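Local coordinates for protein MtN3/saliva family (PDB 4RNG) that probably moves sugars across the membrane as a SemiSWEET, a small bacterial homologue of the SWEET transporters that pairs two copies of one chain, at residues 39-42 with 43-47; 65-68 with 69-73; 75-78 with 79-83. One frame throughout, in Å; residues are numbered along the deposited sequence.

Interaction 1 of 3, residues 39-42 with 43-47; sequences VSLA and MFIFM. With SO4 (sulfate ion), chain K.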
ATOM      1  N   VAL C  39      -5.135 -14.260  -1.709  1.00 22.30           N
ATOM      2  CA  VAL C  39      -5.034 -12.803  -1.673  1.00 27.50           C
ATOM      3  C   VAL C  39      -6.195 -12.200  -0.885  1.00 28.77           C
ATOM      4  O   VAL C  39      -7.331 -12.650  -1.028  1.00 27.86           O
ATOM      5  CB  VAL C  39      -5.040 -12.220  -3.090  1.00 26.98           C
ATOM      6  CG1 VAL C  39      -4.888 -10.734  -3.028  1.00 30.42           C
ATOM      7  CG2 VAL C  39      -3.916 -12.820  -3.918  1.00 21.39           C
ATOM      8  N   SER C  40      -5.937 -11.192  -0.060  1.00 20.59           N
ATOM      9  CA  SER C  40      -7.013 -10.652   0.767  1.00 25.12           C
ATOM     10  C   SER C  40      -7.775  -9.539   0.086  1.00 24.60           C
ATOM     11  O   SER C  40      -7.223  -8.490  -0.208  1.00 33.53           O
ATOM     12  CB  SER C  40      -6.473 -10.128   2.097  1.00 30.19           C
ATOM     13  OG  SER C  40      -7.481  -9.402   2.780  1.00 23.88           O
ATOM     14  N   LEU C  41      -9.064  -9.755  -0.126  1.00 27.29           N
ATOM     15  CA  LEU C  41      -9.892  -8.752  -0.773  1.00 26.93           C
ATOM     16  C   LEU C  41     -10.110  -7.566   0.158  1.00 25.53           C
ATOM     17  O   LEU C  41     -10.109  -6.411  -0.278  1.00 18.01           O
ATOM     18  CB  LEU C  41     -11.231  -9.357  -1.202  1.00 32.64           C
ATOM     19  CG  LEU C  41     -12.190  -8.461  -1.994  1.00 38.32           C
ATOM     20  CD1 LEU C  41     -11.572  -8.016  -3.308  1.00 36.80           C
ATOM     21  CD2 LEU C  41     -13.534  -9.153  -2.227  1.00 39.47           C
ATOM     22  N   ALA C  42     -10.277  -7.850   1.447  1.00 18.85           N
ATOM     23  CA  ALA C  42     -10.512  -6.781   2.421  1.00 18.55           C
ATOM     24  C   ALA C  42      -9.394  -5.766   2.375  1.00 20.89           C
ATOM     25  O   ALA C  42      -9.643  -4.563   2.336  1.00 31.12           O
ATOM     26  CB  ALA C  42     -10.659  -7.345   3.831  1.00 19.03           C
ATOM     27  N   MET C  43      -8.164  -6.264   2.369  1.00 18.48           N
ATOM     28  CA  MET C  43      -6.988  -5.415   2.324  1.00 18.27           C
ATOM     29  C   MET C  43      -7.058  -4.443   1.153  1.00 19.85           C
ATOM     30  O   MET C  43      -6.790  -3.250   1.313  1.00 20.21           O
ATOM     31  CB  MET C  43      -5.700  -6.249   2.243  1.00 18.70           C
ATOM     32  CG  MET C  43      -4.486  -5.388   1.942  1.00 18.50           C
ATOM     33  SD  MET C  43      -2.948  -6.269   1.687  1.00 38.34           S
ATOM     34  CE  MET C  43      -1.983  -4.985   0.888  1.00 61.01           C
ATOM     35  N   PHE C  44      -7.410  -4.940  -0.026  1.00 19.35           N
ATOM     36  CA  PHE C  44      -7.393  -4.061  -1.186  1.00 17.24           C
ATOM     37  C   PHE C  44      -8.618  -3.155  -1.217  1.00 16.86           C
ATOM     38  O   PHE C  44      -8.528  -2.012  -1.677  1.00 19.80           O
ATOM     39  CB  PHE C  44      -7.276  -4.865  -2.470  1.00 22.30           C
ATOM     40  CG  PHE C  44      -5.883  -5.358  -2.726  1.00 26.58           C
ATOM     41  CD1 PHE C  44      -4.906  -4.492  -3.178  1.00 24.05           C
ATOM     42  CD2 PHE C  44      -5.539  -6.676  -2.470  1.00 32.07           C
ATOM     43  CE1 PHE C  44      -3.621  -4.935  -3.390  1.00 23.33           C
ATOM     44  CE2 PHE C  44      -4.254  -7.127  -2.685  1.00 30.78           C
ATOM     45  CZ  PHE C  44      -3.292  -6.254  -3.146  1.00 27.32           C
ATOM     46  N   ILE C  45      -9.745  -3.637  -0.697  1.00 17.00           N
ATOM     47  CA  ILE C  45     -10.927  -2.795  -0.604  1.00 21.58           C
ATOM     48  C   ILE C  45     -10.626  -1.550   0.200  1.00 20.82           C
ATOM     49  O   ILE C  45     -10.803  -0.431  -0.263  1.00 23.41           O
ATOM     50  CB  ILE C  45     -12.092  -3.514   0.086  1.00 40.83           C
ATOM     51  CG1 ILE C  45     -12.681  -4.616  -0.787  1.00 37.74           C
ATOM     52  CG2 ILE C  45     -13.201  -2.541   0.386  1.00 44.96           C
ATOM     53  CD1 ILE C  45     -13.809  -5.364  -0.053  1.00 28.73           C
ATOM     54  N   PHE C  46     -10.144  -1.761   1.412  1.00 21.99           N
ATOM     55  CA  PHE C  46      -9.847  -0.661   2.299  1.00 22.49           C
ATOM     56  C   PHE C  46      -8.614   0.133   1.859  1.00 16.54           C
ATOM     57  O   PHE C  46      -8.525   1.323   2.134  1.00 20.23           O
ATOM     58  CB  PHE C  46      -9.721  -1.193   3.721  1.00 22.32           C
ATOM     59  CG  PHE C  46     -11.051  -1.561   4.322  1.00 22.73           C
ATOM     60  CD1 PHE C  46     -11.934  -0.582   4.734  1.00 24.04           C
ATOM     61  CD2 PHE C  46     -11.427  -2.884   4.445  1.00 27.77           C
ATOM     62  CE1 PHE C  46     -13.162  -0.913   5.266  1.00 29.23           C
ATOM     63  CE2 PHE C  46     -12.655  -3.221   4.981  1.00 33.85           C
ATOM     64  CZ  PHE C  46     -13.523  -2.234   5.391  1.00 34.89           C
ATOM     65  N   MET C  47      -7.653  -0.526   1.215  1.00 16.64           N
ATOM     66  CA  MET C  47      -6.497   0.183   0.687  1.00 25.97           C
ATOM     67  C   MET C  47      -6.993   1.250  -0.295  1.00 31.11           C
ATOM     68  O   MET C  47      -6.576   2.407  -0.226  1.00 16.07           O
ATOM     69  CB  MET C  47      -5.519  -0.754  -0.037  1.00 26.30           C
ATOM     70  CG  MET C  47      -4.332  -1.230   0.789  1.00 37.41           C
ATOM     71  SD  MET C  47      -3.520   0.072   1.741  1.00 70.60           S
ATOM     72  CE  MET C  47      -2.817   1.069   0.440  1.00 74.06           C
TER
HETATM   73  S   SO4 K 101     -11.011 -11.783   2.088  1.00 64.96           S
HETATM   74  O1  SO4 K 101     -10.231 -11.913   0.858  1.00 63.53           O
HETATM   75  O2  SO4 K 101     -11.658 -13.068   2.363  1.00 66.38           O
HETATM   76  O3  SO4 K 101     -12.033 -10.757   1.916  1.00 67.10           O
HETATM   77  O4  SO4 K 101     -10.131 -11.377   3.188  1.00 60.29           O
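Val39 meets Phe44 at the edge of its ring: CG1 of Val39 lies near the ring plane, 3.7 Å from CE2 of Phe44. The carbonyl of Ser40 comes to the same edge, its O 3.4 Å from CD2 of Phe44. A little further round the helix start, Leu41 and Ile45 touch at a slant, with CG of Leu41 4.0 Å from CD1 of Ile45; the backbone bond from Ile45 N to Leu41 O runs beside them. Phe46 sets its own ring edge near the carbonyl of Ala42, CD2 of Phe46 standing 3.2 Å from O of Ala42, while Phe46 N bonds to that same oxygen.

Ser40 is the N-cap of helix 41-60. Its OG stands opposite the backbone N (chi1 170°), which puts the hydroxyl on the carbonyl side, in reach of the first turn, where it accepts from Met43 N at 3.2 Å in a nearly straight bond (169°). The backbone N of Ser40 is meanwhile held by Gln26 of the second subunit, so the cap sits at the dimer interface.

A sulfate, probably from the crystallisation liquor, rests on the helix start. Leu41 N bonds to sulfate O1 at 2.6 Å, nearly straight, and Ser40 OG and Ala42 N add weak bonds to O4 and O3. Lys29 of the second subunit binds the ion too. The amide hydrogens of a first helical turn are thus shared between a serine hydroxyl and an anion, and the positive end of the helix dipole, together with the lysine, would be expected to favour negative charge here.

Interaction 2 of 3, residues 65-68 with 69-73; sequences PVIL and ANLIS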
ATOM      1  N   PRO C  65       4.036  14.450  -5.502  1.00 27.19           N
ATOM      2  CA  PRO C  65       4.295  12.999  -5.424  1.00 27.37           C
ATOM      3  C   PRO C  65       3.180  12.203  -4.707  1.00 29.47           C
ATOM      4  O   PRO C  65       2.868  11.069  -5.112  1.00 17.61           O
ATOM      5  CB  PRO C  65       5.627  12.907  -4.663  1.00 18.90           C
ATOM      6  CG  PRO C  65       5.919  14.284  -4.173  1.00 34.28           C
ATOM      7  CD  PRO C  65       5.159  15.255  -4.993  1.00 28.01           C
ATOM      8  N   VAL C  66       2.574  12.796  -3.677  1.00 23.14           N
ATOM      9  CA  VAL C  66       1.451  12.159  -2.989  1.00 23.54           C
ATOM     10  C   VAL C  66       0.262  12.006  -3.929  1.00 24.52           C
ATOM     11  O   VAL C  66      -0.375  10.949  -4.002  1.00 21.31           O
ATOM     12  CB  VAL C  66       1.016  12.965  -1.769  1.00 17.91           C
ATOM     13  CG1 VAL C  66      -0.060  12.207  -0.987  1.00 17.60           C
ATOM     14  CG2 VAL C  66       2.213  13.277  -0.909  1.00 18.47           C
ATOM     15  N   ILE C  67      -0.008  13.061  -4.679  1.00 23.35           N
ATOM     16  CA  ILE C  67      -1.089  13.036  -5.644  1.00 19.75           C
ATOM     17  C   ILE C  67      -0.915  11.921  -6.687  1.00 21.73           C
ATOM     18  O   ILE C  67      -1.794  11.087  -6.878  1.00 16.31           O
ATOM     19  CB  ILE C  67      -1.203  14.384  -6.338  1.00 17.17           C
ATOM     20  CG1 ILE C  67      -1.575  15.451  -5.301  1.00 23.05           C
ATOM     21  CG2 ILE C  67      -2.230  14.308  -7.460  1.00 16.86           C
ATOM     22  CD1 ILE C  67      -1.503  16.889  -5.799  1.00 17.91           C
ATOM     23  N   LEU C  68       0.223  11.921  -7.360  1.00 16.87           N
ATOM     24  CA  LEU C  68       0.469  11.004  -8.451  1.00 21.97           C
ATOM     25  C   LEU C  68       0.468   9.532  -8.011  1.00 21.39           C
ATOM     26  O   LEU C  68      -0.188   8.677  -8.617  1.00 23.04           O
ATOM     27  CB  LEU C  68       1.817  11.337  -9.091  1.00 23.45           C
ATOM     28  CG  LEU C  68       1.851  12.603  -9.952  1.00 22.86           C
ATOM     29  CD1 LEU C  68       3.220  12.793 -10.588  1.00 27.43           C
ATOM     30  CD2 LEU C  68       0.779  12.601 -10.990  1.00 27.15           C
ATOM     31  N   ALA C  69       1.221   9.238  -6.963  1.00 20.60           N
ATOM     32  CA  ALA C  69       1.346   7.861  -6.511  1.00 22.80           C
ATOM     33  C   ALA C  69      -0.012   7.277  -6.165  1.00 23.50           C
ATOM     34  O   ALA C  69      -0.267   6.090  -6.378  1.00 25.42           O
ATOM     35  CB  ALA C  69       2.281   7.765  -5.326  1.00 20.19           C
ATOM     36  N   ASN C  70      -0.874   8.095  -5.589  1.00 16.27           N
ATOM     37  CA  ASN C  70      -2.133   7.551  -5.132  1.00 27.09           C
ATOM     38  C   ASN C  70      -3.151   7.334  -6.252  1.00 25.83           C
ATOM     39  O   ASN C  70      -3.796   6.275  -6.318  1.00 18.19           O
ATOM     40  CB  ASN C  70      -2.668   8.441  -4.014  1.00 16.07           C
ATOM     41  CG  ASN C  70      -1.933   8.193  -2.699  1.00 22.58           C
ATOM     42  OD1 ASN C  70      -2.241   7.242  -1.986  1.00 29.61           O
ATOM     43  ND2 ASN C  70      -0.901   8.964  -2.436  1.00 16.68           N
ATOM     44  N   LEU C  71      -3.217   8.262  -7.196  1.00 18.39           N
ATOM     45  CA  LEU C  71      -4.084   8.066  -8.349  1.00 15.53           C
ATOM     46  C   LEU C  71      -3.705   6.792  -9.094  1.00 25.30           C
ATOM     47  O   LEU C  71      -4.559   5.978  -9.426  1.00 15.40           O
ATOM     48  CB  LEU C  71      -4.032   9.264  -9.280  1.00 16.64           C
ATOM     49  CG  LEU C  71      -4.685  10.511  -8.676  1.00 22.47           C
ATOM     50  CD1 LEU C  71      -4.471  11.750  -9.546  1.00 23.97           C
ATOM     51  CD2 LEU C  71      -6.147  10.276  -8.388  1.00 15.44           C
ATOM     52  N   ILE C  72      -2.418   6.639  -9.377  1.00 16.96           N
ATOM     53  CA  ILE C  72      -1.963   5.504 -10.134  1.00 15.83           C
ATOM     54  C   ILE C  72      -2.074   4.196  -9.343  1.00 25.64           C
ATOM     55  O   ILE C  72      -2.424   3.164  -9.919  1.00 27.92           O
ATOM     56  CB  ILE C  72      -0.530   5.743 -10.625  1.00 25.31           C
ATOM     57  CG1 ILE C  72      -0.474   7.053 -11.413  1.00 22.54           C
ATOM     58  CG2 ILE C  72      -0.045   4.584 -11.485  1.00 16.28           C
ATOM     59  CD1 ILE C  72       0.913   7.542 -11.604  1.00 28.07           C
ATOM     60  N   SER C  73      -1.761   4.199  -8.047  1.00 23.99           N
ATOM     61  CA  SER C  73      -1.972   2.973  -7.250  1.00 19.68           C
ATOM     62  C   SER C  73      -3.437   2.533  -7.297  1.00 18.81           C
ATOM     63  O   SER C  73      -3.734   1.349  -7.365  1.00 17.42           O
ATOM     64  CB  SER C  73      -1.527   3.146  -5.799  1.00 16.18           C
ATOM     65  OG  SER C  73      -0.141   3.368  -5.722  1.00 22.46           O
TER
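This stretch is the opening part of helix 64-87, the last transmembrane helix of the three-helix bundle, and its distinctive feature is an asparagine that folds back onto the carbonyl one turn before it. Asn70 ND2 bonds to Val66 O at 2.6 Å, almost perfectly straight at 179°, and the oxygen lies in the plane of the Asn70 amide. Seen from Val66, the donor arrives well off the C=O direction, at 137°. Chi1 of -77° places CG of Asn70 beside its own backbone N, and that brings the amide down along the helix side. There it runs alongside Val66, CG1 of Val66 lying 3.7 Å from ND2. The backbone N of Asn70 reaches the same Val66 O only weakly, at 3.3 Å.

Ser73 repeats the theme with a hydroxyl. Its OG donates to Ala69 O at 2.8 Å, from the opposite face of that carbonyl to Ser73 N, which bonds to it as well; Thr20 of helix 7-21 is hydrogen-bonded to the same OG. On another side of the helix, Ile67 and Leu71 point the same way, CG2 of Ile67 being 4.0 Å from CD1 of Leu71.

Asn70 packs on Trp54 of its own chain, and Ala69 on Trp54 of the second subunit. The chemistry is that of polar side chains in a membrane helix using backbone oxygens one turn back: the short Val66 bond takes one N-H of Asn70 and probably limits rotation of the amide beside Trp54 of its own chain.

Interaction 3 of 3, residues 75-78 with 79-83; sequences ILIF and LIIFM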
ATOM      1  N   ILE C  75      -5.620   2.897  -9.719  1.00 15.46           N
ATOM      2  CA  ILE C  75      -5.835   2.173 -10.956  1.00 15.56           C
ATOM      3  C   ILE C  75      -5.351   0.747 -10.849  1.00 19.29           C
ATOM      4  O   ILE C  75      -6.057  -0.190 -11.214  1.00 24.83           O
ATOM      5  CB  ILE C  75      -5.143   2.850 -12.143  1.00 26.21           C
ATOM      6  CG1 ILE C  75      -5.883   4.143 -12.509  1.00 21.18           C
ATOM      7  CG2 ILE C  75      -5.169   1.931 -13.354  1.00 15.81           C
ATOM      8  CD1 ILE C  75      -5.018   5.358 -12.598  1.00 27.82           C
ATOM      9  N   LEU C  76      -4.139   0.585 -10.337  1.00 19.43           N
ATOM     10  CA  LEU C  76      -3.543  -0.737 -10.242  1.00 21.44           C
ATOM     11  C   LEU C  76      -4.289  -1.608  -9.227  1.00 21.59           C
ATOM     12  O   LEU C  76      -4.514  -2.800  -9.454  1.00 16.75           O
ATOM     13  CB  LEU C  76      -2.056  -0.605  -9.879  1.00 18.64           C
ATOM     14  CG  LEU C  76      -1.183   0.096 -10.930  1.00 20.13           C
ATOM     15  CD1 LEU C  76       0.225   0.281 -10.414  1.00 16.84           C
ATOM     16  CD2 LEU C  76      -1.170  -0.640 -12.277  1.00 18.13           C
ATOM     17  N   ILE C  77      -4.718  -0.992  -8.128  1.00 20.66           N
ATOM     18  CA  ILE C  77      -5.448  -1.720  -7.097  1.00 24.82           C
ATOM     19  C   ILE C  77      -6.779  -2.185  -7.627  1.00 30.28           C
ATOM     20  O   ILE C  77      -7.192  -3.320  -7.384  1.00 31.90           O
ATOM     21  CB  ILE C  77      -5.645  -0.883  -5.840  1.00 16.17           C
ATOM     22  CG1 ILE C  77      -4.405  -1.016  -4.966  1.00 16.41           C
ATOM     23  CG2 ILE C  77      -6.831  -1.370  -5.037  1.00 16.20           C
ATOM     24  CD1 ILE C  77      -4.485  -0.221  -3.695  1.00 18.18           C
ATOM     25  N   PHE C  78      -7.432  -1.324  -8.399  1.00 26.50           N
ATOM     26  CA  PHE C  78      -8.665  -1.722  -9.034  1.00 21.33           C
ATOM     27  C   PHE C  78      -8.458  -2.941  -9.941  1.00 21.65           C
ATOM     28  O   PHE C  78      -9.319  -3.820  -9.983  1.00 19.84           O
ATOM     29  CB  PHE C  78      -9.270  -0.587  -9.833  1.00 18.22           C
ATOM     30  CG  PHE C  78     -10.394  -1.026 -10.688  1.00 18.47           C
ATOM     31  CD1 PHE C  78     -11.640  -1.265 -10.132  1.00 15.90           C
ATOM     32  CD2 PHE C  78     -10.209  -1.232 -12.037  1.00 18.74           C
ATOM     33  CE1 PHE C  78     -12.682  -1.692 -10.914  1.00 20.00           C
ATOM     34  CE2 PHE C  78     -11.254  -1.663 -12.831  1.00 22.94           C
ATOM     35  CZ  PHE C  78     -12.489  -1.893 -12.265  1.00 22.22           C
ATOM     36  N   LEU C  79      -7.355  -3.005 -10.680  1.00 16.56           N
ATOM     37  CA  LEU C  79      -7.127  -4.208 -11.484  1.00 21.14           C
ATOM     38  C   LEU C  79      -7.172  -5.440 -10.632  1.00 17.41           C
ATOM     39  O   LEU C  79      -7.828  -6.411 -10.977  1.00 27.60           O
ATOM     40  CB  LEU C  79      -5.781  -4.194 -12.210  1.00 20.14           C
ATOM     41  CG  LEU C  79      -5.766  -3.723 -13.647  1.00 27.76           C
ATOM     42  CD1 LEU C  79      -6.264  -2.305 -13.725  1.00 35.31           C
ATOM     43  CD2 LEU C  79      -4.354  -3.841 -14.151  1.00 29.06           C
ATOM     44  N   ILE C  80      -6.468  -5.373  -9.507  1.00 23.89           N
ATOM     45  CA  ILE C  80      -6.343  -6.490  -8.598  1.00 17.82           C
ATOM     46  C   ILE C  80      -7.699  -6.887  -8.053  1.00 17.88           C
ATOM     47  O   ILE C  80      -8.013  -8.076  -8.009  1.00 18.38           O
ATOM     48  CB  ILE C  80      -5.369  -6.165  -7.450  1.00 17.79           C
ATOM     49  CG1 ILE C  80      -3.945  -6.102  -8.012  1.00 22.95           C
ATOM     50  CG2 ILE C  80      -5.446  -7.208  -6.364  1.00 18.23           C
ATOM     51  CD1 ILE C  80      -2.942  -5.457  -7.082  1.00 17.85           C
ATOM     52  N   ILE C  81      -8.502  -5.902  -7.657  1.00 17.43           N
ATOM     53  CA  ILE C  81      -9.855  -6.182  -7.167  1.00 30.96           C
ATOM     54  C   ILE C  81     -10.689  -6.892  -8.251  1.00 30.46           C
ATOM     55  O   ILE C  81     -11.387  -7.872  -7.982  1.00 29.14           O
ATOM     56  CB  ILE C  81     -10.572  -4.888  -6.718  1.00 19.80           C
ATOM     57  CG1 ILE C  81      -9.863  -4.292  -5.501  1.00 16.82           C
ATOM     58  CG2 ILE C  81     -12.039  -5.157  -6.401  1.00 17.07           C
ATOM     59  CD1 ILE C  81     -10.460  -2.974  -5.020  1.00 16.40           C
ATOM     60  N   PHE C  82     -10.585  -6.394  -9.479  1.00 24.83           N
ATOM     61  CA  PHE C  82     -11.299  -6.950 -10.625  1.00 17.88           C
ATOM     62  C   PHE C  82     -10.905  -8.423 -10.903  1.00 31.77           C
ATOM     63  O   PHE C  82     -11.764  -9.246 -11.227  1.00 25.54           O
ATOM     64  CB  PHE C  82     -11.068  -6.058 -11.842  1.00 23.96           C
ATOM     65  CG  PHE C  82     -11.756  -6.524 -13.076  1.00 25.68           C
ATOM     66  CD1 PHE C  82     -11.168  -7.453 -13.917  1.00 28.83           C
ATOM     67  CD2 PHE C  82     -12.993  -6.014 -13.408  1.00 24.32           C
ATOM     68  CE1 PHE C  82     -11.805  -7.872 -15.065  1.00 30.69           C
ATOM     69  CE2 PHE C  82     -13.636  -6.437 -14.549  1.00 29.04           C
ATOM     70  CZ  PHE C  82     -13.039  -7.373 -15.376  1.00 18.62           C
ATOM     71  N   MET C  83      -9.615  -8.743 -10.809  1.00 18.74           N
ATOM     72  CA  MET C  83      -9.154 -10.115 -11.008  1.00 19.46           C
ATOM     73  C   MET C  83      -9.456 -11.048  -9.829  1.00 26.40           C
ATOM     74  O   MET C  83      -9.658 -12.259 -10.015  1.00 21.17           O
ATOM     75  CB  MET C  83      -7.658 -10.145 -11.315  1.00 37.81           C
ATOM     76  CG  MET C  83      -7.318  -9.885 -12.770  1.00 42.15           C
ATOM     77  SD  MET C  83      -5.555 -10.044 -13.085  1.00 37.39           S
ATOM     78  CE  MET C  83      -4.915  -8.696 -12.074  1.00 22.20           C
TER
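Two phenylalanines one helical turn apart carry this contact. Over one face of the Phe78 ring stands the CB of Phe82, about 4.4 Å from CZ of Phe78. The rings themselves come to a similar distance, CZ of Phe78 lying 4.3 Å from CD2 of Phe82 in an oblique approach. Both side chains leave the backbone with CG opposite their own N (chi1 170° for Phe78, -180° for Phe82). Because the two share this torsion and sit a turn apart, they follow one another along the same side of the helix. Leu79 also comes close to the first ring, its CD1 4.4 Å from CD2 of Phe78.

That same CD1 of Leu79 leans against the backbone a turn earlier, 3.3 Å from O of Ile75. Ile77 and Ile81 form a second pairing on a different flank: CG2 of Ile77 meets CD1 of Ile81 at 4.0 Å, the two branched chains passing at a slant. The backbone beneath is regular, with each amide from Leu79 to Phe82 bonded to the carbonyl four residues before it. The bond of Ile81 N to Ile77 O measures 2.9 Å, and so does that of Phe82 N to Phe78 O.

The two sides of the helix differ in their surroundings. Ile77 and Ile80 are buried and both pack on Leu23 of helix 23-33, whereas Ile77 also reaches Ile51 of helix 41-60; Met83 adds contacts to Ile30 and Tyr31. Phe78, Leu79 and Phe82 lie on the exposed side, with no protein of the second subunit against this stretch, and probably face lipid. An apolar surface, with Ile77 and Ile80 turned into the bundle and Phe78, Leu79 and Phe82 outward, suits a transmembrane helix, here the one wedged between its neighbours in the SemiSWEET three-helix bundle.

How the interactions relate
From the N terminus, interaction 1 comes first, at the start of helix 41-60; the chain then runs to the far end of the bundle and turns back into helix 64-87, which holds interaction 2 and, further on, interaction 3. All three are local, so none closes a long loop, and they follow in series without nesting or crossing. The return brings 39-47 beside 75-83, where Phe44 packs on Ile77 and Ile80, tying the two helices together. Interaction 2 lies on the other side of the chain's centre, its centre about 18 Å from that of interaction 1. Interactions 1 and 2 both touch the second subunit; interaction 3 does not.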